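PDB 6AK1: dimethyl-sulfide monooxygenase from Hyphomicrobium sulfonivorans, which oxidises dimethyl sulfide to methanethiol and formaldehyde with NADH and molecular oxygen, using FMN, as the first step of dimethyl sulfide degradation. Local coordinates for residues A[268-272]-A[273-277]; A[326-329]-A[330-333]. One frame throughout, in Å; residues are numbered along the deposited sequence.

Overall arrangement
Both contacts are local, each within one continuous run of residues in the luciferase-like monooxygenase region, and they follow one another in sequence without touching. Contact 1 (268-277) links helix 251-267 to strand 276-284 of the parallel barrel sheet, with its centre about 18 Å from the centre of the chain. Contact 2 (326-333) belongs to the long excursion between strands 276-284 and 370-372, where it joins helix 305-316 to helix 335-344, and its centre lies about 33 Å from that of the chain. The two centres are about 40 Å apart, and the nearest atoms about 25 Å. Both lie away from the residues that probably bind FMN.

Contact 1: residues A[268-272]-A[273-277]; sequences AGRSR and DSIKI
Ser271 and Ser274 grip each other through two hydrogen bonds. The amide of Ser271 donates to OG of Ser274, with 3.0 Å from N to OG and a bent N-H...O angle of 139°. In return N of Ser274 donates to O of Ser271 at 3.1 Å, well above the carbonyl plane, and so closes a type I beta turn from Ser271 to Ser274. The hydroxyl of Ser274 can meet the Ser271 amide because its OG lies beside its own backbone N (chi1 -69°), and OG is also hydrogen-bonded to OE1 of Glu444. On the same turn, OD1 of Asp273 comes to 3.1 Å from CB of Ser271.

Arg270 runs past this turn, and its guanidinium lays one face over Ile275, with NH1 3.7 Å from CG1; the two side chains cross at about a right angle. A water bridges NH2 of Arg270, at 2.9 Å, to O of Ser274, at 2.8 Å. The whole stretch is the alpha-to-beta connection of a TIM barrel: Gly269, with positive phi, is the C-prime residue of the Schellman motif that ends helix 251-267, and the chain enters strand 276-284 at Lys276. NZ of Lys276 reaches back to O of Asp273 at 2.9 Å, in the carbonyl plane.

Farther out, NH1 and NH2 of Arg270 bond to the carbonyls of Ala238 and Ala241, tying the loop to the C-terminal end of helix 232-240 and the connection that follows it. A leucine in place of Arg270 would probably leave these carbonyls and the bridging water without this donor and strip the flat cover from Ile275. Arg272 turns away to a salt bridge with Glu266, while Arg262, also on helix 251-267, donates to the carbonyl of Arg272.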
loop_
_atom_site.group_PDB
_atom_site.type_symbol
_atom_site.label_atom_id
_atom_site.label_comp_id
_atom_site.label_asym_id
_atom_site.label_seq_id
_atom_site.Cartn_x
_atom_site.Cartn_y
_atom_site.Cartn_z
ATOM N N ALA A 268 -14.177 -9.175 -14.190
ATOM C CA ALA A 268 -13.672 -10.258 -13.357
ATOM C C ALA A 268 -14.743 -10.877 -12.469
ATOM O O ALA A 268 -14.413 -11.705 -11.620
ATOM C CB ALA A 268 -12.504 -9.767 -12.488
ATOM N N GLY A 269 -16.005 -10.498 -12.637
ATOM C CA GLY A 269 -17.076 -11.085 -11.857
ATOM C C GLY A 269 -17.419 -10.362 -10.573
ATOM O O GLY A 269 -18.136 -10.924 -9.736
ATOM N N ARG A 270 -16.942 -9.137 -10.392
ATOM C CA ARG A 270 -17.148 -8.385 -9.163
ATOM C C ARG A 270 -18.014 -7.161 -9.454
ATOM O O ARG A 270 -18.411 -6.910 -10.597
ATOM C CB ARG A 270 -15.793 -8.004 -8.561
ATOM C CG ARG A 270 -14.778 -9.150 -8.549
ATOM C CD ARG A 270 -13.372 -8.666 -8.129
ATOM N NE ARG A 270 -13.305 -8.214 -6.732
ATOM C CZ ARG A 270 -12.283 -7.530 -6.224
ATOM N NH1 ARG A 270 -11.251 -7.228 -6.999
ATOM N NH2 ARG A 270 -12.288 -7.142 -4.950
ATOM N N SER A 271 -18.320 -6.402 -8.407
ATOM C CA SER A 271 -19.069 -5.158 -8.535
ATOM C C SER A 271 -18.136 -3.981 -8.797
ATOM O O SER A 271 -16.944 -4.019 -8.486
ATOM C CB SER A 271 -19.876 -4.871 -7.270
ATOM O OG SER A 271 -20.732 -5.943 -6.974
ATOM N N ARG A 272 -18.713 -2.903 -9.340
ATOM C CA ARG A 272 -17.939 -1.687 -9.551
ATOM C C ARG A 272 -17.457 -1.090 -8.231
ATOM O O ARG A 272 -16.410 -0.431 -8.196
ATOM C CB ARG A 272 -18.769 -0.672 -10.337
ATOM C CG ARG A 272 -19.281 -1.221 -11.656
ATOM C CD ARG A 272 -19.981 -0.149 -12.492
ATOM N NE ARG A 272 -19.061 0.867 -12.996
ATOM C CZ ARG A 272 -18.270 0.697 -14.052
ATOM N NH1 ARG A 272 -18.276 -0.453 -14.716
ATOM N NH2 ARG A 272 -17.464 1.670 -14.445
ATOM N N ASP A 273 -18.189 -1.313 -7.139
ATOM C CA ASP A 273 -17.800 -0.798 -5.834
ATOM C C ASP A 273 -17.048 -1.825 -4.986
ATOM O O ASP A 273 -16.864 -1.607 -3.787
ATOM C CB ASP A 273 -19.033 -0.278 -5.083
ATOM C CG ASP A 273 -20.041 -1.372 -4.758
ATOM O OD1 ASP A 273 -19.992 -2.446 -5.393
ATOM O OD2 ASP A 273 -20.892 -1.154 -3.863
ATOM N N SER A 274 -16.610 -2.934 -5.579
ATOM C CA SER A 274 -15.851 -3.946 -4.853
ATOM C C SER A 274 -14.417 -3.517 -4.584
ATOM O O SER A 274 -13.780 -4.052 -3.669
ATOM C CB SER A 274 -15.836 -5.262 -5.639
ATOM O OG SER A 274 -17.128 -5.852 -5.673
ATOM N N ILE A 275 -13.902 -2.572 -5.362
ATOM C CA ILE A 275 -12.541 -2.074 -5.227
ATOM C C ILE A 275 -12.628 -0.631 -4.772
ATOM O O ILE A 275 -13.334 0.175 -5.390
ATOM C CB ILE A 275 -11.769 -2.174 -6.554
ATOM C CG1 ILE A 275 -11.888 -3.584 -7.140
ATOM C CG2 ILE A 275 -10.310 -1.756 -6.370
ATOM C CD1 ILE A 275 -11.156 -3.755 -8.480
ATOM N N LYS A 276 -11.923 -0.301 -3.700
ATOM C CA LYS A 276 -11.809 1.075 -3.253
ATOM C C LYS A 276 -10.521 1.637 -3.831
ATOM O O LYS A 276 -9.472 0.998 -3.733
ATOM C CB LYS A 276 -11.819 1.156 -1.729
ATOM C CG LYS A 276 -12.945 0.366 -1.101
ATOM C CD LYS A 276 -14.293 0.864 -1.589
ATOM C CE LYS A 276 -15.391 -0.136 -1.240
ATOM N NZ LYS A 276 -16.749 0.354 -1.617
ATOM N N ILE A 277 -10.608 2.804 -4.467
ATOM C CA ILE A 277 -9.507 3.348 -5.254
ATOM C C ILE A 277 -8.903 4.534 -4.502
ATOM O O ILE A 277 -9.597 5.506 -4.184
ATOM C CB ILE A 277 -9.970 3.746 -6.665
ATOM C CG1 ILE A 277 -10.556 2.524 -7.388
ATOM C CG2 ILE A 277 -8.820 4.334 -7.448
ATOM C CD1 ILE A 277 -11.075 2.800 -8.788
HETATM O O HOH W 1 -14.388 -6.730 -2.944
#

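Contact 2: residues A[326-329]-A[330-333]; sequences DEPL and QAME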
loop_
_atom_site.group_PDB
_atom_site.type_symbol
_atom_site.label_atom_id
_atom_site.label_comp_id
_atom_site.label_asym_id
_atom_site.label_seq_id
_atom_site.Cartn_x
_atom_site.Cartn_y
_atom_site.Cartn_z
ATOM N N ASP A 326 19.206 23.008 -18.333
ATOM C CA ASP A 326 18.761 24.321 -18.785
ATOM C C ASP A 326 17.791 24.286 -19.959
ATOM O O ASP A 326 17.263 25.340 -20.326
ATOM C CB ASP A 326 19.971 25.185 -19.144
ATOM C CG ASP A 326 20.806 25.516 -17.935
ATOM O OD1 ASP A 326 20.431 26.456 -17.204
ATOM O OD2 ASP A 326 21.814 24.818 -17.693
ATOM N N GLU A 327 17.527 23.125 -20.549
ATOM C CA GLU A 327 16.497 23.071 -21.569
ATOM C C GLU A 327 15.122 23.245 -20.922
ATOM O O GLU A 327 14.916 22.840 -19.777
ATOM C CB GLU A 327 16.559 21.751 -22.332
ATOM C CG GLU A 327 16.182 20.532 -21.523
ATOM C CD GLU A 327 15.949 19.318 -22.399
ATOM O OE1 GLU A 327 15.368 18.311 -21.907
ATOM O OE2 GLU A 327 16.344 19.383 -23.589
ATOM N N PRO A 328 14.172 23.862 -21.627
ATOM C CA PRO A 328 12.808 23.948 -21.098
ATOM C C PRO A 328 12.160 22.579 -21.053
ATOM O O PRO A 328 12.502 21.683 -21.831
ATOM C CB PRO A 328 12.091 24.864 -22.098
ATOM C CG PRO A 328 12.842 24.676 -23.364
ATOM C CD PRO A 328 14.285 24.509 -22.945
ATOM N N LEU A 329 11.208 22.435 -20.124
ATOM C CA LEU A 329 10.467 21.182 -19.975
ATOM C C LEU A 329 9.844 20.729 -21.292
ATOM O O LEU A 329 9.900 19.541 -21.636
ATOM C CB LEU A 329 9.384 21.339 -18.902
ATOM C CG LEU A 329 8.466 20.136 -18.659
ATOM C CD1 LEU A 329 9.266 18.864 -18.345
ATOM C CD2 LEU A 329 7.448 20.428 -17.569
ATOM N N GLN A 330 9.248 21.660 -22.045
ATOM C CA GLN A 330 8.554 21.297 -23.278
ATOM C C GLN A 330 9.474 20.628 -24.300
ATOM O O GLN A 330 8.986 19.899 -25.171
ATOM C CB GLN A 330 7.886 22.534 -23.895
ATOM C CG GLN A 330 8.793 23.751 -24.023
ATOM C CD GLN A 330 8.123 24.946 -24.714
ATOM O OE1 GLN A 330 7.193 24.789 -25.512
ATOM N NE2 GLN A 330 8.597 26.150 -24.398
ATOM N N ALA A 331 10.789 20.829 -24.198
ATOM C CA ALA A 331 11.759 20.236 -25.114
ATOM C C ALA A 331 12.331 18.903 -24.628
ATOM O O ALA A 331 13.221 18.355 -25.285
ATOM C CB ALA A 331 12.906 21.220 -25.366
ATOM N N MET A 332 11.856 18.370 -23.504
ATOM C CA MET A 332 12.377 17.106 -23.000
ATOM C C MET A 332 12.087 15.976 -23.987
ATOM O O MET A 332 11.007 15.902 -24.582
ATOM C CB MET A 332 11.770 16.802 -21.628
ATOM C CG MET A 332 12.118 15.437 -21.038
ATOM S SD MET A 332 11.674 15.275 -19.280
ATOM C CE MET A 332 12.882 16.394 -18.544
ATOM N N GLU A 333 13.071 15.091 -24.162
ATOM C CA GLU A 333 12.969 14.067 -25.196
ATOM C C GLU A 333 11.941 13.007 -24.821
ATOM O O GLU A 333 11.050 12.687 -25.616
ATOM C CB GLU A 333 14.337 13.431 -25.449
ATOM C CG GLU A 333 15.432 14.426 -25.871
ATOM C CD GLU A 333 15.328 14.876 -27.328
ATOM O OE1 GLU A 333 16.150 15.737 -27.739
ATOM O OE2 GLU A 333 14.441 14.366 -28.061
#
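Gln330 sets CG against CB of Pro328 at 4.0 Å, on a short 3-10 turn that lies between helices 305-316 and 335-344. CG of Gln330 sits between its own backbone N and carbonyl carbon (chi1 49°), which lays the start of the side chain beside the proline ring. Ala331 follows, and N of Ala331 closes the turn on O of Pro328 at 3.0 Å, an i to i+3 bond that arrives above the carbonyl plane. Its methyl CB packs on CG of the same proline at 4.0 Å.

N of Met332 makes the next i to i+3 bond, to O of Leu329 at 2.9 Å and nearly straight at 166°. The Met332 side chain bends at chi3, and CE comes within 4.4 Å of CD1 of Leu329, a loose apolar touch. Both side chains also lie on Leu341 of helix 335-344, so the turn is packed against the helix that follows it, while the carbonyl of Met332 accepts a bond from Arg338. The carboxylate of Glu327 reaches forward across the turn along a chain extended beyond CG, bringing OE1 to 3.4 Å from CA of Met332.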